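Local atomic coordinates of iron dependent repressor (Sulfolobus solfataricus, PDB entry 2X4H), a protein that probably binds DNA as a metal-responsive transcriptional regulator of the DtxR/MntR family and binds zinc ions. Residues Y80-L92 with Y105-D119. Numbering follows the deposited sequence.
Sequences YLIKAHRVIEILL and YSKQFDYLIPEEIID. With ZN (zinc ion), chain M; ZN (zinc ion), chain N.
His85 and Asp110 illustrate how a second-shell carboxylate orients a metal-binding imidazole. With CG anti to the backbone N (chi1 172°), the His85 ring lies so that ND1 donates to Asp110 OD2 at 3.0 Å, the acceptor close to the ring plane although the carboxylate is turned 65° from it. His85 NE2 binds a zinc ion at 1.9 Å. Asp110 also forms a salt bridge with Arg13; its charge, thus partly balanced, may polarise the imidazole towards the metal. One turn on, Glu89 spans two zinc ions, OE2 on that of His85 and OE1 on the other; Cys103 completes the protein ligands of the first, Cys131 and His133 those of the second. Ser106 OG donates a hydrogen bond (3.0 Å) to a lone pair of His85 O, in the carbonyl plane; this oxygen also accepts from Glu89 N.

Towards the N-terminal end of segment 80-92, Ile118 fits as a knob among Tyr80, Lys83, Ala84 and Ile88, its CG1 3.6 Å from Ala84 CB. Extended Lys83 passes Ile118 to form a salt bridge, NZ 2.7 Å from Asp119 OD1 and 46° out of the carboxylate plane. In this DtxR/MntR-family protein, packed helices of the metal-binding and dimerisation domain carry a Glu89-bridged two-zinc site.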
ATOM      1  N   TYR C  80       2.916 -10.252  16.953  1.00 50.38           N
ATOM      2  CA  TYR C  80       2.274  -9.171  17.655  1.00 50.36           C
ATOM      3  C   TYR C  80       0.734  -9.246  17.505  1.00 48.14           C
ATOM      4  O   TYR C  80       0.001  -9.036  18.490  1.00 46.38           O
ATOM      5  CB  TYR C  80       2.831  -7.808  17.252  1.00 53.00           C
ATOM      6  CG  TYR C  80       1.962  -6.764  17.821  1.00 55.07           C
ATOM      7  CD1 TYR C  80       1.908  -6.559  19.207  1.00 57.18           C
ATOM      8  CD2 TYR C  80       1.090  -6.045  17.007  1.00 59.05           C
ATOM      9  CE1 TYR C  80       1.021  -5.630  19.757  1.00 57.88           C
ATOM     10  CE2 TYR C  80       0.206  -5.103  17.548  1.00 59.84           C
ATOM     11  CZ  TYR C  80       0.183  -4.895  18.907  1.00 59.87           C
ATOM     12  OH  TYR C  80      -0.680  -3.945  19.392  1.00 63.02           O
ATOM     13  N   LEU C  81       0.235  -9.602  16.322  1.00 47.88           N
ATOM     14  CA  LEU C  81      -1.219  -9.804  16.182  1.00 46.70           C
ATOM     15  C   LEU C  81      -1.743 -11.043  16.964  1.00 45.07           C
ATOM     16  O   LEU C  81      -2.866 -11.040  17.490  1.00 42.92           O
ATOM     17  CB  LEU C  81      -1.620  -9.883  14.716  1.00 48.23           C
ATOM     18  CG  LEU C  81      -3.087 -10.095  14.351  1.00 48.39           C
ATOM     19  CD1 LEU C  81      -3.984  -9.231  15.208  1.00 49.12           C
ATOM     20  CD2 LEU C  81      -3.294  -9.762  12.860  1.00 51.54           C
ATOM     21  N   ILE C  82      -0.930 -12.091  17.034  1.00 45.64           N
ATOM     22  CA  ILE C  82      -1.297 -13.314  17.743  1.00 44.39           C
ATOM     23  C   ILE C  82      -1.398 -13.011  19.219  1.00 43.12           C
ATOM     24  O   ILE C  82      -2.370 -13.389  19.871  1.00 43.04           O
ATOM     25  CB  ILE C  82      -0.290 -14.447  17.482  1.00 45.81           C
ATOM     26  CG1 ILE C  82      -0.499 -15.030  16.069  1.00 46.85           C
ATOM     27  CG2 ILE C  82      -0.413 -15.543  18.576  1.00 44.28           C
ATOM     28  CD1 ILE C  82       0.600 -15.981  15.564  1.00 47.84           C
ATOM     29  N   LYS C  83      -0.400 -12.301  19.733  1.00 43.32           N
ATOM     30  CA  LYS C  83      -0.390 -11.791  21.098  1.00 41.42           C
ATOM     31  C   LYS C  83      -1.613 -10.904  21.342  1.00 40.20           C
ATOM     32  O   LYS C  83      -2.278 -11.028  22.357  1.00 39.35           O
ATOM     33  CB  LYS C  83       0.919 -11.015  21.348  1.00 42.69           C
ATOM     34  CG  LYS C  83       1.122 -10.521  22.775  1.00 43.12           C
ATOM     35  CD  LYS C  83       2.466  -9.840  23.046  1.00 45.01           C
ATOM     36  CE  LYS C  83       2.551  -9.467  24.533  1.00 46.90           C
ATOM     37  NZ  LYS C  83       3.828  -8.817  24.972  1.00 51.00           N
ATOM     38  N   ALA C  84      -1.928 -10.009  20.414  1.00 40.75           N
ATOM     39  CA  ALA C  84      -3.071  -9.101  20.600  1.00 40.21           C
ATOM     40  C   ALA C  84      -4.400  -9.858  20.662  1.00 39.09           C
ATOM     41  O   ALA C  84      -5.205  -9.594  21.545  1.00 38.43           O
ATOM     42  CB  ALA C  84      -3.118  -8.001  19.501  1.00 40.83           C
ATOM     43  N   HIS C  85      -4.601 -10.800  19.748  1.00 39.45           N
ATOM     44  CA  HIS C  85      -5.825 -11.579  19.684  1.00 40.21           C
ATOM     45  C   HIS C  85      -6.031 -12.331  21.008  1.00 40.00           C
ATOM     46  O   HIS C  85      -7.088 -12.241  21.643  1.00 40.33           O
ATOM     47  CB  HIS C  85      -5.802 -12.560  18.475  1.00 42.01           C
ATOM     48  CG  HIS C  85      -6.943 -13.535  18.465  1.00 43.58           C
ATOM     49  ND1 HIS C  85      -8.236 -13.170  18.137  1.00 43.81           N
ATOM     50  CD2 HIS C  85      -6.998 -14.843  18.828  1.00 44.43           C
ATOM     51  CE1 HIS C  85      -9.027 -14.224  18.263  1.00 45.87           C
ATOM     52  NE2 HIS C  85      -8.306 -15.244  18.712  1.00 44.64           N
ATOM     53  N   ARG C  86      -4.987 -13.011  21.455  1.00 40.04           N
ATOM     54  CA  ARG C  86      -5.077 -13.930  22.573  1.00 39.42           C
ATOM     55  C   ARG C  86      -5.074 -13.232  23.949  1.00 38.74           C
ATOM     56  O   ARG C  86      -5.781 -13.662  24.879  1.00 38.78           O
ATOM     57  CB  ARG C  86      -3.950 -14.962  22.425  1.00 40.08           C
ATOM     58  CG  ARG C  86      -4.184 -15.885  21.244  1.00 39.67           C
ATOM     59  CD  ARG C  86      -3.058 -16.873  20.962  1.00 41.03           C
ATOM     60  NE  ARG C  86      -3.396 -17.656  19.776  1.00 44.50           N
ATOM     61  CZ  ARG C  86      -2.589 -18.494  19.128  1.00 46.13           C
ATOM     62  NH1 ARG C  86      -1.334 -18.686  19.486  1.00 46.87           N
ATOM     63  NH2 ARG C  86      -3.040 -19.113  18.054  1.00 50.07           N
ATOM     64  N   VAL C  87      -4.310 -12.151  24.089  1.00 38.59           N
ATOM     65  CA  VAL C  87      -4.396 -11.335  25.291  1.00 38.09           C
ATOM     66  C   VAL C  87      -5.800 -10.727  25.443  1.00 38.10           C
ATOM     67  O   VAL C  87      -6.382 -10.778  26.526  1.00 37.87           O
ATOM     68  CB  VAL C  87      -3.310 -10.249  25.309  1.00 39.34           C
ATOM     69  CG1 VAL C  87      -3.559  -9.246  26.431  1.00 38.92           C
ATOM     70  CG2 VAL C  87      -1.913 -10.902  25.421  1.00 38.18           C
ATOM     71  N   ILE C  88      -6.359 -10.170  24.370  1.00 38.90           N
ATOM     72  CA  ILE C  88      -7.735  -9.672  24.418  1.00 39.18           C
ATOM     73  C   ILE C  88      -8.712 -10.789  24.798  1.00 39.15           C
ATOM     74  O   ILE C  88      -9.567 -10.583  25.651  1.00 40.10           O
ATOM     75  CB  ILE C  88      -8.155  -8.997  23.100  1.00 40.47           C
ATOM     76  CG1 ILE C  88      -7.595  -7.575  23.035  1.00 40.85           C
ATOM     77  CG2 ILE C  88      -9.686  -8.892  23.006  1.00 41.43           C
ATOM     78  CD1 ILE C  88      -7.559  -7.013  21.652  1.00 44.34           C
ATOM     79  N   GLU C  89      -8.564 -11.979  24.219  1.00 38.70           N
ATOM     80  CA  GLU C  89      -9.455 -13.078  24.560  1.00 38.92           C
ATOM     81  C   GLU C  89      -9.506 -13.330  26.056  1.00 38.10           C
ATOM     82  O   GLU C  89     -10.573 -13.580  26.598  1.00 38.28           O
ATOM     83  CB  GLU C  89      -9.023 -14.392  23.917  1.00 39.94           C
ATOM     84  CG  GLU C  89      -9.242 -14.469  22.463  1.00 40.40           C
ATOM     85  CD  GLU C  89      -9.221 -15.894  21.934  1.00 41.45           C
ATOM     86  OE1 GLU C  89      -8.443 -16.750  22.454  1.00 40.42           O
ATOM     87  OE2 GLU C  89      -9.964 -16.132  20.948  1.00 41.96           O
ATOM     88  N   ILE C  90      -8.338 -13.317  26.699  1.00 37.26           N
ATOM     89  CA  ILE C  90      -8.237 -13.560  28.124  1.00 36.09           C
ATOM     90  C   ILE C  90      -8.973 -12.501  28.919  1.00 35.74           C
ATOM     91  O   ILE C  90      -9.703 -12.837  29.864  1.00 35.06           O
ATOM     92  CB  ILE C  90      -6.778 -13.663  28.611  1.00 36.18           C
ATOM     93  CG1 ILE C  90      -6.177 -14.996  28.151  1.00 38.39           C
ATOM     94  CG2 ILE C  90      -6.694 -13.586  30.167  1.00 34.53           C
ATOM     95  CD1 ILE C  90      -4.698 -15.157  28.409  1.00 36.34           C
ATOM     96  N   LEU C  91      -8.783 -11.231  28.549  1.00 35.31           N
ATOM     97  CA  LEU C  91      -9.524 -10.135  29.188  1.00 35.47           C
ATOM     98  C   LEU C  91     -11.015 -10.397  29.059  1.00 35.97           C
ATOM     99  O   LEU C  91     -11.747 -10.255  30.031  1.00 37.95           O
ATOM    100  CB  LEU C  91      -9.174  -8.759  28.593  1.00 35.41           C
ATOM    101  CG  LEU C  91     -10.052  -7.579  29.038  1.00 36.08           C
ATOM    102  CD1 LEU C  91      -9.903  -7.317  30.519  1.00 34.17           C
ATOM    103  CD2 LEU C  91      -9.737  -6.313  28.172  1.00 35.46           C
ATOM    104  N   LEU C  92     -11.457 -10.802  27.877  1.00 35.80           N
ATOM    105  CA  LEU C  92     -12.884 -10.923  27.603  1.00 36.68           C
ATOM    106  C   LEU C  92     -13.498 -12.081  28.377  1.00 37.66           C
ATOM    107  O   LEU C  92     -14.588 -11.949  28.961  1.00 38.33           O
ATOM    108  CB  LEU C  92     -13.144 -11.031  26.098  1.00 36.77           C
ATOM    109  CG  LEU C  92     -12.741  -9.807  25.266  1.00 36.43           C
ATOM    110  CD1 LEU C  92     -13.171  -9.975  23.831  1.00 34.75           C
ATOM    111  CD2 LEU C  92     -13.309  -8.502  25.834  1.00 36.20           C
ATOM    112  N   TYR C 105     -15.362 -11.752  18.778  1.00 48.65           N
ATOM    113  CA  TYR C 105     -15.296 -10.333  19.090  1.00 48.06           C
ATOM    114  C   TYR C 105     -13.890  -9.787  18.977  1.00 47.14           C
ATOM    115  O   TYR C 105     -13.692  -8.699  18.452  1.00 47.70           O
ATOM    116  CB  TYR C 105     -15.752 -10.073  20.514  1.00 46.89           C
ATOM    117  CG  TYR C 105     -17.236 -10.049  20.794  1.00 48.74           C
ATOM    118  CD1 TYR C 105     -18.191  -9.982  19.790  1.00 51.79           C
ATOM    119  CD2 TYR C 105     -17.673 -10.046  22.112  1.00 48.71           C
ATOM    120  CE1 TYR C 105     -19.560  -9.925  20.103  1.00 55.07           C
ATOM    121  CE2 TYR C 105     -19.002  -9.982  22.426  1.00 51.43           C
ATOM    122  CZ  TYR C 105     -19.947  -9.924  21.430  1.00 54.81           C
ATOM    123  OH  TYR C 105     -21.278  -9.867  21.802  1.00 59.47           O
ATOM    124  N   SER C 106     -12.922 -10.518  19.540  1.00 45.63           N
ATOM    125  CA  SER C 106     -11.528 -10.080  19.486  1.00 46.22           C
ATOM    126  C   SER C 106     -11.077  -9.796  18.032  1.00 47.65           C
ATOM    127  O   SER C 106     -10.383  -8.798  17.757  1.00 48.90           O
ATOM    128  CB  SER C 106     -10.628 -11.122  20.177  1.00 45.83           C
ATOM    129  OG  SER C 106      -9.254 -10.734  20.155  1.00 49.64           O
ATOM    130  N   LYS C 107     -11.501 -10.637  17.091  1.00 50.92           N
ATOM    131  CA  LYS C 107     -11.076 -10.470  15.693  1.00 52.25           C
ATOM    132  C   LYS C 107     -11.567  -9.148  15.097  1.00 53.30           C
ATOM    133  O   LYS C 107     -10.925  -8.603  14.205  1.00 53.65           O
ATOM    134  CB  LYS C 107     -11.507 -11.647  14.802  1.00 54.99           C
ATOM    135  CG  LYS C 107     -10.680 -12.909  15.009  1.00 54.76           C
ATOM    136  CD  LYS C 107     -11.076 -14.028  14.035  1.00 58.29           C
ATOM    137  CE  LYS C 107     -10.277 -15.295  14.316  1.00 59.37           C
ATOM    138  NZ  LYS C 107     -11.092 -16.531  14.154  1.00 63.28           N
ATOM    139  N   GLN C 108     -12.659  -8.603  15.620  1.00 54.22           N
ATOM    140  CA  GLN C 108     -13.170  -7.326  15.113  1.00 56.20           C
ATOM    141  C   GLN C 108     -12.328  -6.092  15.463  1.00 53.99           C
ATOM    142  O   GLN C 108     -12.547  -5.043  14.895  1.00 55.86           O
ATOM    143  CB  GLN C 108     -14.626  -7.117  15.570  1.00 58.98           C
ATOM    144  CG  GLN C 108     -15.594  -8.105  14.935  1.00 64.04           C
ATOM    145  CD  GLN C 108     -17.000  -7.986  15.466  1.00 69.87           C
ATOM    146  OE1 GLN C 108     -17.560  -6.888  15.538  1.00 72.08           O
ATOM    147  NE2 GLN C 108     -17.595  -9.129  15.829  1.00 73.24           N
ATOM    148  N   PHE C 109     -11.389  -6.183  16.399  1.00 51.63           N
ATOM    149  CA  PHE C 109     -10.564  -5.010  16.733  1.00 50.38           C
ATOM    150  C   PHE C 109      -9.127  -5.287  17.206  1.00 48.05           C
ATOM    151  O   PHE C 109      -8.333  -4.349  17.311  1.00 47.51           O
ATOM    152  CB  PHE C 109     -11.283  -4.125  17.769  1.00 50.69           C
ATOM    153  CG  PHE C 109     -11.512  -4.787  19.094  1.00 49.46           C
ATOM    154  CD1 PHE C 109     -10.651  -4.554  20.167  1.00 47.78           C
ATOM    155  CD2 PHE C 109     -12.617  -5.617  19.291  1.00 51.23           C
ATOM    156  CE1 PHE C 109     -10.860  -5.173  21.415  1.00 45.74           C
ATOM    157  CE2 PHE C 109     -12.833  -6.238  20.524  1.00 50.00           C
ATOM    158  CZ  PHE C 109     -11.952  -6.015  21.590  1.00 46.11           C
ATOM    159  N   ASP C 110      -8.796  -6.547  17.498  1.00 46.93           N
ATOM    160  CA  ASP C 110      -7.438  -6.897  17.928  1.00 45.09           C
ATOM    161  C   ASP C 110      -6.354  -6.254  17.088  1.00 45.10           C
ATOM    162  O   ASP C 110      -5.425  -5.709  17.644  1.00 44.67           O
ATOM    163  CB  ASP C 110      -7.214  -8.416  18.022  1.00 44.76           C
ATOM    164  CG  ASP C 110      -7.628  -9.178  16.782  1.00 47.22           C
ATOM    165  OD1 ASP C 110      -7.767  -8.583  15.672  1.00 50.39           O
ATOM    166  OD2 ASP C 110      -7.811 -10.416  16.911  1.00 46.67           O
ATOM    167  N   TYR C 111      -6.501  -6.299  15.765  1.00 46.61           N
ATOM    168  CA  TYR C 111      -5.505  -5.773  14.812  1.00 47.71           C
ATOM    169  C   TYR C 111      -5.362  -4.240  14.821  1.00 48.76           C
ATOM    170  O   TYR C 111      -4.435  -3.706  14.240  1.00 49.26           O
ATOM    171  CB  TYR C 111      -5.836  -6.243  13.375  1.00 50.04           C
ATOM    172  CG  TYR C 111      -7.130  -5.651  12.806  1.00 51.80           C
ATOM    173  CD1 TYR C 111      -7.089  -4.588  11.904  1.00 53.55           C
ATOM    174  CD2 TYR C 111      -8.385  -6.144  13.180  1.00 50.78           C
ATOM    175  CE1 TYR C 111      -8.259  -4.024  11.394  1.00 56.05           C
ATOM    176  CE2 TYR C 111      -9.559  -5.583  12.685  1.00 55.03           C
ATOM    177  CZ  TYR C 111      -9.484  -4.527  11.783  1.00 57.36           C
ATOM    178  OH  TYR C 111     -10.624  -3.964  11.275  1.00 62.94           O
ATOM    179  N   LEU C 112      -6.280  -3.532  15.483  1.00 49.27           N
ATOM    180  CA  LEU C 112      -6.205  -2.065  15.578  1.00 50.51           C
ATOM    181  C   LEU C 112      -5.523  -1.580  16.865  1.00 49.45           C
ATOM    182  O   LEU C 112      -5.195  -0.407  16.971  1.00 50.67           O
ATOM    183  CB  LEU C 112      -7.618  -1.458  15.446  1.00 51.37           C
ATOM    184  CG  LEU C 112      -8.136  -1.621  14.008  1.00 54.36           C
ATOM    185  CD1 LEU C 112      -9.650  -1.687  13.936  1.00 56.23           C
ATOM    186  CD2 LEU C 112      -7.583  -0.527  13.055  1.00 52.27           C
ATOM    187  N   ILE C 113      -5.310  -2.463  17.840  1.00 48.04           N
ATOM    188  CA  ILE C 113      -4.783  -2.025  19.135  1.00 48.16           C
ATOM    189  C   ILE C 113      -3.274  -1.795  19.024  1.00 48.36           C
ATOM    190  O   ILE C 113      -2.568  -2.672  18.558  1.00 47.83           O
ATOM    191  CB  ILE C 113      -5.061  -3.048  20.282  1.00 47.30           C
ATOM    192  CG1 ILE C 113      -6.560  -3.362  20.416  1.00 49.06           C
ATOM    193  CG2 ILE C 113      -4.582  -2.509  21.610  1.00 46.67           C
ATOM    194  CD1 ILE C 113      -7.413  -2.164  20.645  1.00 52.28           C
ATOM    195  N   PRO C 114      -2.785  -0.606  19.432  1.00 50.00           N
ATOM    196  CA  PRO C 114      -1.347  -0.308  19.518  1.00 51.26           C
ATOM    197  C   PRO C 114      -0.550  -1.188  20.501  1.00 50.42           C
ATOM    198  O   PRO C 114      -1.086  -1.657  21.525  1.00 48.32           O
ATOM    199  CB  PRO C 114      -1.316   1.134  20.009  1.00 53.18           C
ATOM    200  CG  PRO C 114      -2.630   1.713  19.595  1.00 54.28           C
ATOM    201  CD  PRO C 114      -3.606   0.596  19.670  1.00 51.54           C
ATOM    202  N   GLU C 115       0.725  -1.363  20.163  1.00 52.00           N
ATOM    203  CA  GLU C 115       1.673  -2.236  20.847  1.00 52.23           C
ATOM    204  C   GLU C 115       1.721  -1.998  22.334  1.00 51.49           C
ATOM    205  O   GLU C 115       1.719  -2.957  23.134  1.00 50.24           O
ATOM    206  CB  GLU C 115       3.082  -2.030  20.253  1.00 55.75           C
ATOM    207  CG  GLU C 115       4.236  -2.761  21.004  1.00 59.66           C
ATOM    208  CD  GLU C 115       5.640  -2.495  20.424  1.00 67.02           C
ATOM    209  OE1 GLU C 115       5.771  -1.944  19.292  1.00 70.95           O
ATOM    210  OE2 GLU C 115       6.622  -2.855  21.117  1.00 71.01           O
ATOM    211  N   GLU C 116       1.770  -0.720  22.703  1.00 52.37           N
ATOM    212  CA  GLU C 116       1.853  -0.345  24.094  1.00 52.42           C
ATOM    213  C   GLU C 116       0.703  -0.978  24.892  1.00 49.37           C
ATOM    214  O   GLU C 116       0.942  -1.522  25.966  1.00 49.11           O
ATOM    215  CB  GLU C 116       1.889   1.171  24.287  1.00 54.92           C
ATOM    216  CG  GLU C 116       2.227   1.576  25.734  1.00 57.43           C
ATOM    217  CD  GLU C 116       2.198   3.069  25.985  1.00 60.93           C
ATOM    218  OE1 GLU C 116       2.121   3.840  25.006  1.00 64.61           O
ATOM    219  OE2 GLU C 116       2.255   3.463  27.176  1.00 63.24           O
ATOM    220  N   ILE C 117      -0.516  -0.927  24.350  1.00 47.25           N
ATOM    221  CA  ILE C 117      -1.699  -1.433  25.038  1.00 44.65           C
ATOM    222  C   ILE C 117      -1.630  -2.939  25.220  1.00 42.79           C
ATOM    223  O   ILE C 117      -1.868  -3.470  26.326  1.00 40.85           O
ATOM    224  CB  ILE C 117      -3.004  -1.064  24.294  1.00 44.01           C
ATOM    225  CG1 ILE C 117      -3.276   0.430  24.394  1.00 46.56           C
ATOM    226  CG2 ILE C 117      -4.177  -1.800  24.865  1.00 41.03           C
ATOM    227  CD1 ILE C 117      -4.419   0.911  23.501  1.00 46.12           C
ATOM    228  N   ILE C 118      -1.322  -3.640  24.142  1.00 42.50           N
ATOM    229  CA  ILE C 118      -1.205  -5.098  24.234  1.00 41.94           C
ATOM    230  C   ILE C 118      -0.113  -5.540  25.229  1.00 42.31           C
ATOM    231  O   ILE C 118      -0.359  -6.412  26.031  1.00 41.97           O
ATOM    232  CB  ILE C 118      -0.993  -5.719  22.854  1.00 42.65           C
ATOM    233  CG1 ILE C 118      -2.262  -5.535  22.015  1.00 41.47           C
ATOM    234  CG2 ILE C 118      -0.578  -7.199  22.951  1.00 42.79           C
ATOM    235  CD1 ILE C 118      -3.503  -6.105  22.627  1.00 41.32           C
ATOM    236  N   ASP C 119       1.067  -4.925  25.194  1.00 44.05           N
ATOM    237  CA  ASP C 119       2.123  -5.260  26.147  1.00 44.79           C
ATOM    238  C   ASP C 119       1.718  -4.908  27.560  1.00 44.37           C
ATOM    239  O   ASP C 119       2.034  -5.657  28.496  1.00 43.37           O
ATOM    240  CB  ASP C 119       3.448  -4.572  25.812  1.00 47.62           C
ATOM    241  CG  ASP C 119       4.119  -5.164  24.548  1.00 52.36           C
ATOM    242  OD1 ASP C 119       3.659  -6.240  24.084  1.00 54.76           O
ATOM    243  OD2 ASP C 119       5.094  -4.564  24.007  1.00 58.04           O
TER
HETATM  244 ZN    ZN M1139      -9.270 -16.863  19.120  1.00 48.13          ZN
HETATM  245 ZN    ZN N1140      -7.932 -18.354  21.587  1.00 43.91          ZN
HETATM  246  O   HOH W   1      -7.359 -17.993  19.201  1.00 16.81           O